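Local atomic coordinates of alcohol dehydrogenase superfamily protein (Novosphingobium aromaticivorans, PDB entry 3GAZ), a protein that probably acts as an NADP-dependent oxidoreductase of the medium-chain dehydrogenase/reductase type. Residues A[34-39]-A[106-111]; A[28-33]-A[75-80]; A[237-242]-A[258-263]; A[151-156]-A[215-220]; A[138-143]-A[279-284]. All coordinates share one frame; numbering follows the deposited sequence.

Contact 1: A[34-39]-A[106-111]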
# COMPACT_ATOMS: atom_id res chain seq x y z
N GLN A 34 14.99 9.54 1.12
CA GLN A 34 13.92 10.17 1.89
C GLN A 34 14.43 11.27 2.82
O GLN A 34 15.62 11.34 3.12
CB GLN A 34 13.20 9.15 2.79
CG GLN A 34 12.59 7.93 2.12
CD GLN A 34 11.83 7.07 3.12
OE1 GLN A 34 12.37 6.70 4.17
NE2 GLN A 34 10.58 6.76 2.81
N VAL A 35 13.51 12.10 3.28
CA VAL A 35 13.82 13.15 4.24
C VAL A 35 12.76 13.01 5.32
O VAL A 35 11.65 12.55 5.04
CB VAL A 35 13.74 14.59 3.63
CG1 VAL A 35 14.81 14.77 2.58
CG2 VAL A 35 12.35 14.84 3.06
N LEU A 36 13.10 13.36 6.55
CA LEU A 36 12.14 13.28 7.64
C LEU A 36 11.50 14.64 7.76
O LEU A 36 12.18 15.64 7.99
CB LEU A 36 12.83 12.91 8.96
CG LEU A 36 11.89 12.75 10.16
CD1 LEU A 36 10.94 11.57 9.91
CD2 LEU A 36 12.69 12.52 11.43
N VAL A 37 10.18 14.69 7.60
CA VAL A 37 9.48 15.95 7.68
C VAL A 37 8.77 16.13 9.00
O VAL A 37 8.03 15.26 9.45
CB VAL A 37 8.42 16.08 6.56
CG1 VAL A 37 7.69 17.42 6.69
CG2 VAL A 37 9.08 15.95 5.19
N GLN A 38 9.01 17.27 9.64
CA GLN A 38 8.33 17.58 10.88
C GLN A 38 7.10 18.30 10.35
O GLN A 38 7.20 19.41 9.83
CB GLN A 38 9.17 18.52 11.74
CG GLN A 38 8.51 18.91 13.04
CD GLN A 38 9.47 19.59 13.99
OE1 GLN A 38 10.14 20.56 13.64
NE2 GLN A 38 9.56 19.07 15.22
N ILE A 39 5.96 17.63 10.44
CA ILE A 39 4.71 18.17 9.92
C ILE A 39 4.10 19.26 10.79
O ILE A 39 3.83 19.05 11.97
CB ILE A 39 3.67 17.03 9.74
CG1 ILE A 39 4.24 15.97 8.78
CG2 ILE A 39 2.36 17.60 9.20
CD1 ILE A 39 3.37 14.73 8.62
N ALA A 106 0.11 13.21 11.61
CA ALA A 106 1.21 12.82 12.49
C ALA A 106 2.22 13.94 12.62
O ALA A 106 2.31 14.81 11.75
CB ALA A 106 1.90 11.57 11.94
N GLN A 107 3.00 13.92 13.69
CA GLN A 107 3.99 14.96 13.90
C GLN A 107 5.15 14.82 12.92
O GLN A 107 5.79 15.81 12.58
CB GLN A 107 4.53 14.92 15.33
CG GLN A 107 3.49 15.29 16.38
CD GLN A 107 4.07 15.30 17.78
OE1 GLN A 107 4.74 14.35 18.19
NE2 GLN A 107 3.82 16.38 18.52
N PHE A 108 5.41 13.60 12.46
CA PHE A 108 6.51 13.35 11.52
C PHE A 108 6.13 12.36 10.41
O PHE A 108 5.20 11.58 10.55
CB PHE A 108 7.73 12.78 12.25
CG PHE A 108 8.27 13.67 13.33
CD1 PHE A 108 9.22 14.64 13.03
CD2 PHE A 108 7.82 13.54 14.64
CE1 PHE A 108 9.72 15.47 14.03
CE2 PHE A 108 8.32 14.37 15.64
CZ PHE A 108 9.27 15.34 15.34
N ALA A 109 6.89 12.40 9.32
CA ALA A 109 6.68 11.49 8.20
C ALA A 109 7.97 11.40 7.39
O ALA A 109 8.59 12.41 7.06
CB ALA A 109 5.54 11.98 7.32
N ALA A 110 8.37 10.17 7.08
CA ALA A 110 9.57 9.92 6.27
C ALA A 110 9.03 9.91 4.84
O ALA A 110 8.23 9.04 4.48
CB ALA A 110 10.17 8.56 6.63
N VAL A 111 9.47 10.86 4.03
CA VAL A 111 8.98 11.00 2.67
C VAL A 111 10.04 11.00 1.57
O VAL A 111 11.11 11.59 1.73
CB VAL A 111 8.18 12.31 2.52
CG1 VAL A 111 7.58 12.42 1.12
CG2 VAL A 111 7.09 12.37 3.58
O HOH W 1 5.17 17.94 14.11
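Ile39 CD1 lies 3.7 Å from Ala109 CB, and beside this pair Val37 CG2 faces Val111 CG2 at 4.4 Å; they belong to one apolar face of two antiparallel strands of the GroES-like domain. Ile39 CG1 stands beside its own backbone N (chi1 -58°), which brings CD1 back over the partner strand. On the face that bears Leu36 and Phe108, Leu36 CD1 meets Phe108 CB at 4.2 Å, and the Gln38 side chain runs alongside the Phe108 ring, its amide plane turned 29° from the ring. Between the faces, Val35 and Val111 exchange two backbone bonds, as do Val37 and Ala109. Farther out, Ile39 N donates to Gln107 O at 2.8 Å from 40° above the carbonyl plane, and a water donates to both Ile39 O and Gln107 O. At the other end Gln34 extends past Val111, its OE1 3.8 Å from Ala110 CB and accepting a hydrogen bond from Ala31 N. Shortening Gln34 to an alanine would probably deprive Ala31 N of that acceptor and bare the methyl of Ala110. Main-chain bonds therefore fix the register, Val35, Val37 and Val111 pack against Leu116, and side-chain amides occupy the polar margins.

Contact 2: A[28-33]-A[75-80]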
# COMPACT_ATOMS: atom_id res chain seq x y z
N PRO A 28 9.33 7.73 12.63
CA PRO A 28 9.90 7.20 11.39
C PRO A 28 11.34 7.65 11.19
O PRO A 28 11.74 8.72 11.66
CB PRO A 28 8.98 7.75 10.31
CG PRO A 28 7.68 7.88 11.02
CD PRO A 28 8.08 8.46 12.34
N GLN A 29 12.11 6.83 10.49
CA GLN A 29 13.50 7.13 10.18
C GLN A 29 13.63 7.16 8.67
O GLN A 29 13.17 6.25 7.98
CB GLN A 29 14.42 6.06 10.76
CG GLN A 29 14.68 6.22 12.25
CD GLN A 29 15.49 5.07 12.81
OE1 GLN A 29 14.98 3.95 12.95
NE2 GLN A 29 16.75 5.33 13.13
N PRO A 30 14.28 8.20 8.12
CA PRO A 30 14.47 8.35 6.68
C PRO A 30 15.44 7.37 6.04
O PRO A 30 16.59 7.25 6.45
CB PRO A 30 14.95 9.79 6.55
CG PRO A 30 15.77 9.96 7.79
CD PRO A 30 14.90 9.33 8.85
N ALA A 31 14.95 6.66 5.02
CA ALA A 31 15.77 5.70 4.29
C ALA A 31 16.48 6.49 3.20
O ALA A 31 16.20 7.68 3.01
CB ALA A 31 14.88 4.63 3.66
N PRO A 32 17.41 5.86 2.46
CA PRO A 32 18.09 6.62 1.41
C PRO A 32 17.04 7.18 0.45
O PRO A 32 16.07 6.50 0.11
CB PRO A 32 18.97 5.57 0.74
CG PRO A 32 19.29 4.64 1.87
CD PRO A 32 17.95 4.50 2.57
N GLY A 33 17.23 8.42 0.02
CA GLY A 33 16.27 9.02 -0.89
C GLY A 33 15.11 9.71 -0.20
O GLY A 33 14.33 10.40 -0.85
N VAL A 75 11.92 20.17 7.10
CA VAL A 75 12.81 19.02 7.05
C VAL A 75 13.67 19.07 8.31
O VAL A 75 14.29 20.09 8.61
CB VAL A 75 13.73 19.10 5.80
CG1 VAL A 75 14.77 17.99 5.83
CG2 VAL A 75 12.88 19.00 4.54
N VAL A 76 13.68 17.98 9.07
CA VAL A 76 14.47 17.93 10.30
C VAL A 76 15.59 16.90 10.24
O VAL A 76 16.45 16.85 11.11
CB VAL A 76 13.59 17.65 11.53
CG1 VAL A 76 12.70 18.85 11.81
CG2 VAL A 76 12.74 16.41 11.30
N ALA A 77 15.56 16.07 9.21
CA ALA A 77 16.58 15.04 9.01
C ALA A 77 16.55 14.60 7.55
O ALA A 77 15.48 14.59 6.92
CB ALA A 77 16.33 13.85 9.93
N VAL A 78 17.71 14.25 7.03
CA VAL A 78 17.81 13.83 5.64
C VAL A 78 18.46 12.45 5.55
O VAL A 78 19.45 12.17 6.24
CB VAL A 78 18.64 14.84 4.82
CG1 VAL A 78 18.73 14.40 3.38
CG2 VAL A 78 17.99 16.22 4.92
N GLY A 79 17.89 11.59 4.72
CA GLY A 79 18.45 10.27 4.56
C GLY A 79 19.64 10.32 3.62
O GLY A 79 19.94 11.37 3.04
N PRO A 80 20.36 9.20 3.45
CA PRO A 80 21.52 9.17 2.55
C PRO A 80 21.07 9.38 1.11
O PRO A 80 19.89 9.19 0.79
CB PRO A 80 22.09 7.77 2.78
CG PRO A 80 21.72 7.48 4.20
CD PRO A 80 20.30 7.98 4.27
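Pro80 sets its CD over one face of the Pro32 pyrrolidine ring, 3.9 Å from Pro32 CA and 4.2 Å from Pro32 CG, while the Pro30 ring rests on the peptide that links Val78 to Gly79. Here a proline-rich loop of the GroES-like domain, leading into strand 34-39, folds against the end of strand 70-78; the touching parts run 47° apart. Pro30 presents its CB-CG side to the strand: CB comes to 3.9 Å from Gly79 N, and CG reaches Ala77 CB at 4.5 Å. Gly79 passes close under the loop, its CA 3.8 Å from Ala31 O. A beta carbon on Gly79 would point into the loop and fall about 2.3 Å from Ala31 O, a clash, so the close approach depends on its missing side chain. This is surface packing, continued inward where Ala77 touches Leu36 and Val78 touches Val35, both on strand 34-39. A single hydrogen bond joins the two segments: Gly33 N donates to Pro80 O at 2.9 Å, with an N-H...O angle of 155°, and the donor sits almost straight out from the carbonyl, the angle at the oxygen being 173°.

Contact 3: A[237-242]-A[258-263]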
# COMPACT_ATOMS: atom_id res chain seq x y z
N LYS A 237 -17.24 22.10 -26.88
CA LYS A 237 -17.28 22.51 -28.28
C LYS A 237 -16.94 21.32 -29.17
O LYS A 237 -16.33 20.36 -28.71
CB LYS A 237 -16.26 23.64 -28.51
CG LYS A 237 -16.13 24.13 -29.95
CD LYS A 237 -15.05 25.21 -30.08
CE LYS A 237 -15.41 26.47 -29.29
NZ LYS A 237 -14.33 27.50 -29.30
N ARG A 238 -17.34 21.38 -30.44
CA ARG A 238 -17.04 20.30 -31.38
C ARG A 238 -15.52 20.17 -31.47
O ARG A 238 -14.82 21.17 -31.56
CB ARG A 238 -17.62 20.61 -32.77
CG ARG A 238 -17.16 19.66 -33.88
CD ARG A 238 -17.95 19.95 -35.15
NE ARG A 238 -19.38 19.82 -34.89
CZ ARG A 238 -19.98 18.67 -34.61
NH1 ARG A 238 -19.28 17.54 -34.57
NH2 ARG A 238 -21.28 18.65 -34.33
N PHE A 239 -15.03 18.93 -31.43
CA PHE A 239 -13.60 18.65 -31.46
C PHE A 239 -12.96 19.04 -30.13
O PHE A 239 -11.74 18.96 -29.96
CB PHE A 239 -12.90 19.42 -32.59
CG PHE A 239 -13.48 19.18 -33.96
CD1 PHE A 239 -13.78 17.90 -34.40
CD2 PHE A 239 -13.71 20.26 -34.82
CE1 PHE A 239 -14.30 17.69 -35.68
CE2 PHE A 239 -14.23 20.06 -36.10
CZ PHE A 239 -14.53 18.77 -36.52
N GLY A 240 -13.79 19.47 -29.18
CA GLY A 240 -13.30 19.87 -27.87
C GLY A 240 -12.83 18.74 -26.97
O GLY A 240 -12.88 17.57 -27.36
N HIS A 241 -12.40 19.08 -25.76
CA HIS A 241 -11.90 18.09 -24.81
C HIS A 241 -12.54 18.23 -23.44
O HIS A 241 -12.67 19.34 -22.91
CB HIS A 241 -10.37 18.24 -24.69
CG HIS A 241 -9.68 17.06 -24.08
ND1 HIS A 241 -8.32 16.86 -24.19
CD2 HIS A 241 -10.15 16.02 -23.35
CE1 HIS A 241 -7.98 15.75 -23.57
NE2 HIS A 241 -9.07 15.21 -23.04
N VAL A 242 -12.95 17.11 -22.87
CA VAL A 242 -13.56 17.09 -21.54
C VAL A 242 -12.70 16.22 -20.62
O VAL A 242 -12.32 15.11 -21.00
CB VAL A 242 -14.99 16.51 -21.59
CG1 VAL A 242 -15.54 16.35 -20.17
CG2 VAL A 242 -15.90 17.44 -22.40
N PHE A 258 -21.24 12.70 -31.69
CA PHE A 258 -21.94 13.77 -32.38
C PHE A 258 -21.05 15.00 -32.50
O PHE A 258 -21.04 15.67 -33.53
CB PHE A 258 -23.21 14.18 -31.62
CG PHE A 258 -24.39 13.29 -31.88
CD1 PHE A 258 -24.88 13.12 -33.17
CD2 PHE A 258 -25.03 12.64 -30.83
CE1 PHE A 258 -25.99 12.31 -33.41
CE2 PHE A 258 -26.14 11.83 -31.06
CZ PHE A 258 -26.62 11.67 -32.35
N LYS A 259 -20.31 15.29 -31.43
CA LYS A 259 -19.43 16.45 -31.45
C LYS A 259 -18.00 16.11 -31.81
O LYS A 259 -17.13 16.97 -31.76
CB LYS A 259 -19.45 17.15 -30.09
CG LYS A 259 -20.78 17.75 -29.70
CD LYS A 259 -20.65 18.39 -28.32
CE LYS A 259 -21.90 19.08 -27.87
NZ LYS A 259 -21.70 19.62 -26.50
N GLN A 260 -17.75 14.84 -32.16
CA GLN A 260 -16.40 14.41 -32.54
C GLN A 260 -15.43 14.95 -31.50
O GLN A 260 -14.34 15.42 -31.82
CB GLN A 260 -16.05 14.97 -33.92
CG GLN A 260 -16.97 14.48 -35.03
CD GLN A 260 -16.92 15.36 -36.26
OE1 GLN A 260 -17.40 16.50 -36.25
NE2 GLN A 260 -16.32 14.84 -37.33
N ALA A 261 -15.83 14.85 -30.24
CA ALA A 261 -15.05 15.37 -29.12
C ALA A 261 -14.22 14.31 -28.41
O ALA A 261 -14.30 13.12 -28.72
CB ALA A 261 -15.97 16.07 -28.13
N THR A 262 -13.44 14.75 -27.42
CA THR A 262 -12.57 13.87 -26.67
C THR A 262 -12.75 13.97 -25.15
O THR A 262 -13.09 15.04 -24.63
CB THR A 262 -11.10 14.16 -27.04
OG1 THR A 262 -10.93 14.02 -28.46
CG2 THR A 262 -10.16 13.21 -26.33
N TYR A 263 -12.52 12.86 -24.45
CA TYR A 263 -12.63 12.80 -23.00
C TYR A 263 -11.40 12.09 -22.41
O TYR A 263 -10.91 11.12 -22.97
CB TYR A 263 -13.90 12.04 -22.58
CG TYR A 263 -13.91 11.65 -21.11
CD1 TYR A 263 -14.19 12.59 -20.12
CD2 TYR A 263 -13.57 10.36 -20.71
CE1 TYR A 263 -14.13 12.25 -18.76
CE2 TYR A 263 -13.50 10.01 -19.36
CZ TYR A 263 -13.77 10.96 -18.40
OH TYR A 263 -13.68 10.62 -17.06
O HOH W 2 -11.69 15.76 -30.41
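Arg238 turns the end of its guanidinium group to Phe258 O, gripping this one oxygen with NH1 at 2.8 Å and NH2 at 3.1 Å, both close to the guanidinium plane. The chain leaves with CG anti to the backbone N and bends at chi3 (-57°), which brings the group round to the carbonyl at the end of helix 254-258. NH1 also makes a weak bond to Gln260 OE1, the amide being turned 58° from the guanidinium. Over Arg238 CG lies the centre of one face of the Phe239 ring, whose CE1 comes to 3.4 Å from Gln260 OE1 as the two side chains run side by side. Gln260 has positive phi in a Schellman motif, and Phe239 sits in the type II turn from Lys237 to Gly240; Phe239 N donates to Lys259 O. Beyond the turn Thr262 CG2 lies over the His241 ring in a CH-pi contact, 4.2 Å from its centroid, while Val242 CG1 approaches the Tyr263 ring edge. The parallel pairing, through Thr262 N to Gly240 O and Val242 N to Thr262 O, completes the beta-alpha-beta unit formed with helix 254-258. Strand 240-244 adjoins strand 217-222, strand 262-265 ends the sheet within the chain, and Val242 packs on helix 227-235.

Contact 4: A[151-156]-A[215-220]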
# COMPACT_ATOMS: atom_id res chain seq x y z
N GLY A 151 -5.69 31.43 -24.78
CA GLY A 151 -6.80 31.82 -25.63
C GLY A 151 -7.98 30.86 -25.70
O GLY A 151 -9.03 31.21 -26.22
N GLN A 152 -7.81 29.64 -25.19
CA GLN A 152 -8.90 28.68 -25.22
C GLN A 152 -9.94 29.01 -24.17
O GLN A 152 -9.63 29.58 -23.12
CB GLN A 152 -8.39 27.26 -24.98
CG GLN A 152 -7.58 26.66 -26.12
CD GLN A 152 -7.18 25.22 -25.84
OE1 GLN A 152 -6.65 24.91 -24.77
NE2 GLN A 152 -7.43 24.34 -26.80
N THR A 153 -11.19 28.66 -24.45
CA THR A 153 -12.26 28.89 -23.50
C THR A 153 -12.30 27.66 -22.61
O THR A 153 -12.33 26.53 -23.11
CB THR A 153 -13.61 29.06 -24.21
OG1 THR A 153 -13.84 27.95 -25.08
CG2 THR A 153 -13.63 30.36 -25.01
N VAL A 154 -12.29 27.88 -21.30
CA VAL A 154 -12.29 26.78 -20.35
C VAL A 154 -13.45 26.91 -19.36
O VAL A 154 -13.68 27.97 -18.80
CB VAL A 154 -10.97 26.73 -19.54
CG1 VAL A 154 -11.04 25.65 -18.47
CG2 VAL A 154 -9.80 26.48 -20.48
N LEU A 155 -14.17 25.81 -19.17
CA LEU A 155 -15.28 25.78 -18.24
C LEU A 155 -14.94 24.84 -17.08
O LEU A 155 -14.70 23.65 -17.29
CB LEU A 155 -16.55 25.26 -18.93
CG LEU A 155 -17.74 25.02 -18.00
CD1 LEU A 155 -18.21 26.35 -17.42
CD2 LEU A 155 -18.86 24.33 -18.77
N ILE A 156 -14.89 25.39 -15.87
CA ILE A 156 -14.60 24.58 -14.69
C ILE A 156 -15.91 24.32 -13.96
O ILE A 156 -16.58 25.27 -13.53
CB ILE A 156 -13.65 25.31 -13.71
CG1 ILE A 156 -12.33 25.65 -14.41
CG2 ILE A 156 -13.40 24.43 -12.49
CD1 ILE A 156 -11.56 24.44 -14.89
N GLN A 215 -21.42 27.97 -29.23
CA GLN A 215 -20.45 27.00 -29.75
C GLN A 215 -20.03 25.96 -28.70
O GLN A 215 -19.79 24.80 -29.02
CB GLN A 215 -19.19 27.71 -30.24
CG GLN A 215 -19.38 28.62 -31.44
CD GLN A 215 -19.96 27.90 -32.64
OE1 GLN A 215 -21.16 27.97 -32.90
NE2 GLN A 215 -19.12 27.19 -33.37
N GLY A 216 -19.94 26.40 -27.45
CA GLY A 216 -19.50 25.50 -26.40
C GLY A 216 -18.09 25.93 -26.02
O GLY A 216 -17.58 26.91 -26.57
N PHE A 217 -17.47 25.20 -25.11
CA PHE A 217 -16.12 25.53 -24.63
C PHE A 217 -15.05 24.57 -25.17
O PHE A 217 -15.30 23.37 -25.32
CB PHE A 217 -16.10 25.49 -23.10
CG PHE A 217 -17.15 26.36 -22.46
CD1 PHE A 217 -16.85 27.67 -22.06
CD2 PHE A 217 -18.44 25.88 -22.25
CE1 PHE A 217 -17.83 28.47 -21.48
CE2 PHE A 217 -19.42 26.68 -21.67
CZ PHE A 217 -19.11 27.98 -21.28
N ASP A 218 -13.85 25.09 -25.44
CA ASP A 218 -12.76 24.25 -25.94
C ASP A 218 -12.40 23.16 -24.93
O ASP A 218 -12.11 22.02 -25.31
CB ASP A 218 -11.49 25.08 -26.19
CG ASP A 218 -11.68 26.14 -27.25
OD1 ASP A 218 -12.22 25.82 -28.33
OD2 ASP A 218 -11.26 27.29 -27.01
N LEU A 219 -12.42 23.51 -23.65
CA LEU A 219 -12.06 22.57 -22.59
C LEU A 219 -13.03 22.63 -21.40
O LEU A 219 -13.34 23.71 -20.91
CB LEU A 219 -10.64 22.88 -22.11
CG LEU A 219 -10.01 22.06 -20.98
CD1 LEU A 219 -9.99 20.57 -21.36
CD2 LEU A 219 -8.59 22.57 -20.74
N VAL A 220 -13.50 21.47 -20.96
CA VAL A 220 -14.40 21.41 -19.81
C VAL A 220 -13.81 20.50 -18.73
O VAL A 220 -13.50 19.34 -18.99
CB VAL A 220 -15.79 20.85 -20.18
CG1 VAL A 220 -16.68 20.80 -18.93
CG2 VAL A 220 -16.45 21.72 -21.26
O HOH W 3 -15.46 28.60 -27.12
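Leu155 forms the main bump of this contact, sitting in the angle between Phe217 and Val220. Its CB lies over one face of the Phe217 ring, 3.9 Å from the centroid in a CH-pi contact, while its CD2 presses on the CD2-CE2 side of that ring and reaches Val220 CG1 at 4.2 Å. The Phe217 ring is further enclosed by Phe179, by Tyr207 of helix 204-212 and by Ala235 of helix 227-235. On the opposite face of the sheet from Leu155 and Val220, Val154 and Leu219 point the same way side by side, with Val154 CG2 4.0 Å from Leu219 CB. These are neighbouring parallel strands at the middle of the Rossmann-type sheet, joined by Leu219 N to Thr153 O and Leu155 N to Leu219 O. At their start the shapes interlock through polar atoms. Thr153 OG1 lies between its backbone N and carbonyl carbon (chi1 53°), where it accepts from Asp218 N at 2.9 Å. In return Thr153 N donates to Asp218 OD2, also at 2.9 Å, on the anti side of the carboxylate. A water links Thr153 OG1 with Gly216 O. Asp218 OD1 has its own mate, a salt bridge to Lys237, so both carboxylate oxygens are engaged; this would be expected to keep the group ionised and hold its rotation at the corner where the chain turns into strand 219-220.

Contact 5: A[138-143]-A[279-284]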
# COMPACT_ATOMS: atom_id res chain seq x y z
N ALA A 138 -5.84 19.13 -10.56
CA ALA A 138 -6.19 20.15 -11.55
C ALA A 138 -5.18 20.21 -12.69
O ALA A 138 -5.55 20.35 -13.86
CB ALA A 138 -6.27 21.52 -10.87
N TRP A 139 -3.91 20.10 -12.34
CA TRP A 139 -2.83 20.16 -13.33
C TRP A 139 -2.80 18.96 -14.28
O TRP A 139 -2.60 19.13 -15.49
CB TRP A 139 -1.48 20.27 -12.61
CG TRP A 139 -0.32 20.48 -13.54
CD1 TRP A 139 0.36 19.52 -14.24
CD2 TRP A 139 0.28 21.73 -13.89
NE1 TRP A 139 1.36 20.10 -14.99
CE2 TRP A 139 1.33 21.46 -14.80
CE3 TRP A 139 0.03 23.06 -13.51
CZ2 TRP A 139 2.13 22.47 -15.34
CZ3 TRP A 139 0.83 24.07 -14.06
CH2 TRP A 139 1.87 23.76 -14.96
N GLU A 140 -3.01 17.76 -13.75
CA GLU A 140 -2.98 16.59 -14.61
C GLU A 140 -4.08 16.66 -15.66
O GLU A 140 -3.90 16.20 -16.79
CB GLU A 140 -3.14 15.30 -13.80
CG GLU A 140 -2.06 15.11 -12.74
CD GLU A 140 -1.91 13.67 -12.31
OE1 GLU A 140 -2.93 12.97 -12.15
OE2 GLU A 140 -0.75 13.24 -12.12
N GLY A 141 -5.21 17.25 -15.30
CA GLY A 141 -6.31 17.36 -16.23
C GLY A 141 -6.14 18.47 -17.24
O GLY A 141 -6.29 18.26 -18.45
N LEU A 142 -5.83 19.66 -16.75
CA LEU A 142 -5.67 20.84 -17.59
C LEU A 142 -4.41 20.87 -18.45
O LEU A 142 -4.45 21.35 -19.58
CB LEU A 142 -5.69 22.10 -16.73
CG LEU A 142 -6.97 22.44 -15.97
CD1 LEU A 142 -6.70 23.62 -15.03
CD2 LEU A 142 -8.09 22.76 -16.95
N VAL A 143 -3.30 20.38 -17.91
CA VAL A 143 -2.04 20.41 -18.65
C VAL A 143 -1.62 19.07 -19.24
O VAL A 143 -1.50 18.94 -20.46
CB VAL A 143 -0.91 20.97 -17.76
CG1 VAL A 143 0.39 21.08 -18.55
CG2 VAL A 143 -1.32 22.34 -17.21
N ALA A 279 8.70 11.67 -9.46
CA ALA A 279 9.36 12.95 -9.70
C ALA A 279 8.41 14.01 -10.26
O ALA A 279 8.58 15.20 -10.00
CB ALA A 279 10.54 12.76 -10.64
N HIS A 280 7.43 13.58 -11.03
CA HIS A 280 6.47 14.51 -11.63
C HIS A 280 5.69 15.27 -10.56
O HIS A 280 5.27 16.41 -10.78
CB HIS A 280 5.50 13.73 -12.53
CG HIS A 280 4.59 14.60 -13.35
ND1 HIS A 280 5.05 15.66 -14.10
CD2 HIS A 280 3.25 14.54 -13.56
CE1 HIS A 280 4.04 16.22 -14.74
NE2 HIS A 280 2.94 15.56 -14.43
N PHE A 281 5.51 14.66 -9.39
CA PHE A 281 4.78 15.30 -8.31
C PHE A 281 5.49 16.55 -7.81
O PHE A 281 4.90 17.63 -7.78
CB PHE A 281 4.56 14.32 -7.15
CG PHE A 281 3.27 13.55 -7.25
CD1 PHE A 281 2.67 13.34 -8.48
CD2 PHE A 281 2.66 13.06 -6.10
CE1 PHE A 281 1.46 12.63 -8.57
CE2 PHE A 281 1.46 12.36 -6.18
CZ PHE A 281 0.86 12.15 -7.42
N GLY A 282 6.75 16.41 -7.41
CA GLY A 282 7.51 17.55 -6.94
C GLY A 282 7.60 18.61 -8.03
O GLY A 282 7.61 19.81 -7.75
N GLU A 283 7.68 18.17 -9.28
CA GLU A 283 7.77 19.09 -10.39
C GLU A 283 6.50 19.94 -10.50
O GLU A 283 6.57 21.15 -10.67
CB GLU A 283 8.00 18.33 -11.70
CG GLU A 283 9.37 17.68 -11.82
CD GLU A 283 10.51 18.68 -11.69
OE1 GLU A 283 10.91 18.99 -10.55
OE2 GLU A 283 10.98 19.18 -12.73
N MSE A 284 5.34 19.29 -10.39
CA MSE A 284 4.08 20.02 -10.47
C MSE A 284 3.96 21.00 -9.30
O MSE A 284 3.46 22.11 -9.47
CB MSE A 284 2.88 19.05 -10.47
CG MSE A 284 2.62 18.34 -11.81
SE MSE A 284 1.10 17.31 -11.86
CE MSE A 284 1.65 15.87 -10.89
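Met284, present as selenomethionine, meets Trp139 in a Met-aromatic contact between helices 132-145 and 278-293, whose local axes cross at 89° and pass 11.7 Å apart. From CB the Met284 chain leaves with CG beside its backbone N (chi1 -77°), and CG reaches Trp139 CD1 at 3.5 Å; on its own helix the same CG lies over a face of the His280 ring. The selenium comes next, 3.3 Å from Trp139 CD1 and 4.2 Å from the centroid of the five-membered ring, approaching obliquely at 53° from the ring normal. At the tip the chain bends, and CE arrives 3.8 Å from Glu140 OE2. Trp139 is also backed by its own helix, with Val143 CG2 over the centre of one indole face. Exchanging Trp139 for an alanine would probably open a gap beside the selenium and CG of Met284 and set that flexible chain free to turn. The wide spacing of the axes is thus bridged by long side chains, without a hydrogen bond between the two segments. His280 NE2 bonds to Asp144 and Glu140 OE1 to Thr268, while Glu140 OE2 lies near the plane of the Phe281 ring at its edge, 4.2 Å from CE1.

Overall arrangement
The contacts fall into two groups on opposite sides of the chain's centre, with contact 5 closer to the middle. Contacts 1 and 2, centres 8 Å apart, share the sheet of the GroES-like domain through strands 34-39 and 70-78, and their segments alternate along the chain. Contacts 4 and 3, centres 11 Å apart, follow each other in the parallel Rossmann-type sheet, where strands 153-157, 217-222, 240-244 and 262-265 are successive. Contact 1 lies about 40 Å from contact 4, centre to centre; this separation of contacts 1 and 2 from contacts 3 and 4 is consistent with the two-domain build of this dehydrogenase family. Contact 5 spans both Rossmann contacts in sequence and touches contact 4 through Leu142 and Leu219.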